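Local coordinates for protein lectin-related NK cell receptor LY49L1 (Mus musculus, PDB 3G8K) that is a mouse natural killer cell receptor of the Ly49 family, represented here by its C-type lectin-like domain, which probably recognises MHC class I molecules, at residues D61-I65 and K115-I120. The protein carries 1 engineered substitution. Numbering follows the deposited sequence.
Sequences DSYWI and KSFICI. Engineered in segment 61-65: Tyr-63 (natural residue Cys).
Trp-64 and Phe-117 form a T-shaped pair. The edge of Phe-117 points at the six-membered ring of Trp-64, with centroids 4.9 Å apart and planes at 81°. CD1 of Phe-117 lies 3.3 Å from CZ2 of Trp-64, and CB of Phe-117 sits over the indole five-membered ring as a CH-pi contact. Trp-64 CG is anti to its carbonyl carbon (chi1 -78°), and the indole reaches back along 115-117. There its NE1 gives a weak, bent hydrogen bond to Lys-115 O (3.0 Å), which lies in the ring plane at the edge. Trp-28 packs edge-to-face with the same indole.

Strands 62-70 and 118-124 pair in parallel here, within the mixed sheet of the C-type lectin-like fold. Trp-64 N to Ile-118 O is short (2.8 Å); Ile-118 N to Ser-62 O and Ile-120 N to Trp-64 O are long and weak. A water donates to Ser-62 O and takes a weak bond from Ile-118 N. Cys-119 is disulfide-bonded to Cys-31 of helix 28-37.

Across the sheet from Trp-64, the engineered Tyr-63 sets its ring edge against Ile-118 CG2 (CD1 to CG2 3.5 Å). Its OH bonds to Pro-59 O.

The indole N-H is shared weakly between Lys-115 O and Lys-26 O; with Phe-117 over one face, the ring's rotation is probably fixed.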
loop_
_atom_site.group_PDB
_atom_site.type_symbol
_atom_site.label_atom_id
_atom_site.label_comp_id
_atom_site.label_asym_id
_atom_site.label_seq_id
_atom_site.Cartn_x
_atom_site.Cartn_y
_atom_site.Cartn_z
ATOM N N ASP A 61 -7.875 -10.293 -1.948
ATOM C CA ASP A 61 -8.222 -11.290 -0.956
ATOM C C ASP A 61 -9.423 -10.732 -0.284
ATOM O O ASP A 61 -9.973 -9.693 -0.742
ATOM C CB ASP A 61 -7.063 -11.640 0.039
ATOM C CG ASP A 61 -7.126 -13.073 0.528
ATOM O OD1 ASP A 61 -8.216 -13.673 0.353
ATOM O OD2 ASP A 61 -6.118 -13.645 1.054
ATOM N N SER A 62 -9.864 -11.450 0.751
ATOM C CA SER A 62 -11.031 -11.103 1.567
ATOM C C SER A 62 -10.590 -10.868 3.013
ATOM O O SER A 62 -9.801 -11.623 3.562
ATOM C CB SER A 62 -12.053 -12.182 1.458
ATOM O OG SER A 62 -12.768 -11.918 0.279
ATOM N N TYR A 63 -11.043 -9.749 3.569
ATOM C CA TYR A 63 -10.552 -9.187 4.824
ATOM C C TYR A 63 -11.677 -8.930 5.767
ATOM O O TYR A 63 -12.668 -8.219 5.412
ATOM C CB TYR A 63 -9.808 -7.826 4.596
ATOM C CG TYR A 63 -8.668 -7.948 3.626
ATOM C CD1 TYR A 63 -7.393 -8.269 4.075
ATOM C CD2 TYR A 63 -8.851 -7.766 2.251
ATOM C CE1 TYR A 63 -6.325 -8.417 3.201
ATOM C CE2 TYR A 63 -7.782 -7.918 1.359
ATOM C CZ TYR A 63 -6.511 -8.235 1.858
ATOM O OH TYR A 63 -5.425 -8.372 0.995
ATOM N N TRP A 64 -11.535 -9.384 6.992
ATOM C CA TRP A 64 -12.541 -8.949 8.025
ATOM C C TRP A 64 -12.385 -7.504 8.364
ATOM O O TRP A 64 -11.282 -7.024 8.425
ATOM C CB TRP A 64 -12.348 -9.741 9.322
ATOM C CG TRP A 64 -12.881 -11.173 9.383
ATOM C CD1 TRP A 64 -12.108 -12.327 9.841
ATOM C CD2 TRP A 64 -14.166 -11.721 8.983
ATOM N NE1 TRP A 64 -12.876 -13.438 9.713
ATOM C CE2 TRP A 64 -14.131 -13.128 9.257
ATOM C CE3 TRP A 64 -15.344 -11.187 8.474
ATOM C CZ2 TRP A 64 -15.222 -13.945 9.026
ATOM C CZ3 TRP A 64 -16.401 -12.007 8.238
ATOM C CH2 TRP A 64 -16.377 -13.337 8.529
ATOM N N ILE A 65 -13.501 -6.786 8.582
ATOM C CA ILE A 65 -13.453 -5.384 8.931
ATOM C C ILE A 65 -14.420 -5.264 10.102
ATOM O O ILE A 65 -15.139 -6.228 10.434
ATOM C CB ILE A 65 -13.844 -4.382 7.708
ATOM C CG1 ILE A 65 -15.332 -4.543 7.334
ATOM C CG2 ILE A 65 -12.744 -4.474 6.547
ATOM C CD1 ILE A 65 -15.756 -3.935 6.112
ATOM N N LYS A 115 -15.843 -18.056 9.880
ATOM C CA LYS A 115 -14.833 -18.291 8.898
ATOM C C LYS A 115 -13.613 -17.422 9.253
ATOM O O LYS A 115 -13.752 -16.352 9.824
ATOM C CB LYS A 115 -15.319 -17.990 7.454
ATOM C CG LYS A 115 -16.138 -19.089 6.870
ATOM C CD LYS A 115 -16.554 -18.952 5.469
ATOM C CE LYS A 115 -15.497 -19.055 4.449
ATOM N NZ LYS A 115 -14.717 -20.334 4.524
ATOM N N SER A 116 -12.444 -17.874 8.819
ATOM C CA SER A 116 -11.112 -17.296 9.016
ATOM C C SER A 116 -10.728 -16.528 7.732
ATOM O O SER A 116 -10.568 -17.138 6.640
ATOM C CB SER A 116 -10.111 -18.465 9.282
ATOM O OG SER A 116 -10.299 -19.014 10.588
ATOM N N PHE A 117 -10.670 -15.176 7.850
ATOM C CA PHE A 117 -10.173 -14.224 6.819
ATOM C C PHE A 117 -8.992 -13.354 7.372
ATOM O O PHE A 117 -8.752 -13.314 8.582
ATOM C CB PHE A 117 -11.359 -13.344 6.265
ATOM C CG PHE A 117 -12.418 -14.184 5.554
ATOM C CD1 PHE A 117 -13.637 -14.439 6.135
ATOM C CD2 PHE A 117 -12.144 -14.758 4.331
ATOM C CE1 PHE A 117 -14.602 -15.220 5.493
ATOM C CE2 PHE A 117 -13.088 -15.568 3.702
ATOM C CZ PHE A 117 -14.325 -15.765 4.286
ATOM N N ILE A 118 -8.227 -12.736 6.473
ATOM C CA ILE A 118 -7.176 -11.776 6.861
ATOM C C ILE A 118 -7.819 -10.648 7.674
ATOM O O ILE A 118 -8.800 -10.110 7.257
ATOM C CB ILE A 118 -6.392 -11.231 5.661
ATOM C CG1 ILE A 118 -5.660 -12.366 4.879
ATOM C CG2 ILE A 118 -5.285 -10.179 6.112
ATOM C CD1 ILE A 118 -4.751 -13.196 5.784
ATOM N N CYS A 119 -7.249 -10.308 8.822
ATOM C CA CYS A 119 -7.641 -9.071 9.564
ATOM C C CYS A 119 -6.997 -7.824 8.979
ATOM O O CYS A 119 -5.786 -7.746 8.779
ATOM C CB CYS A 119 -7.326 -9.165 11.091
ATOM S SG CYS A 119 -7.345 -10.844 11.801
ATOM N N ILE A 120 -7.824 -6.830 8.651
ATOM C CA ILE A 120 -7.246 -5.531 8.423
ATOM C C ILE A 120 -7.652 -4.652 9.621
ATOM O O ILE A 120 -8.879 -4.471 9.914
ATOM C CB ILE A 120 -7.576 -4.929 7.060
ATOM C CG1 ILE A 120 -6.963 -3.546 6.913
ATOM C CG2 ILE A 120 -9.099 -4.827 6.824
ATOM C CD1 ILE A 120 -7.249 -2.962 5.510
HETATM O O HOH W 1 -8.582 -14.456 3.666
#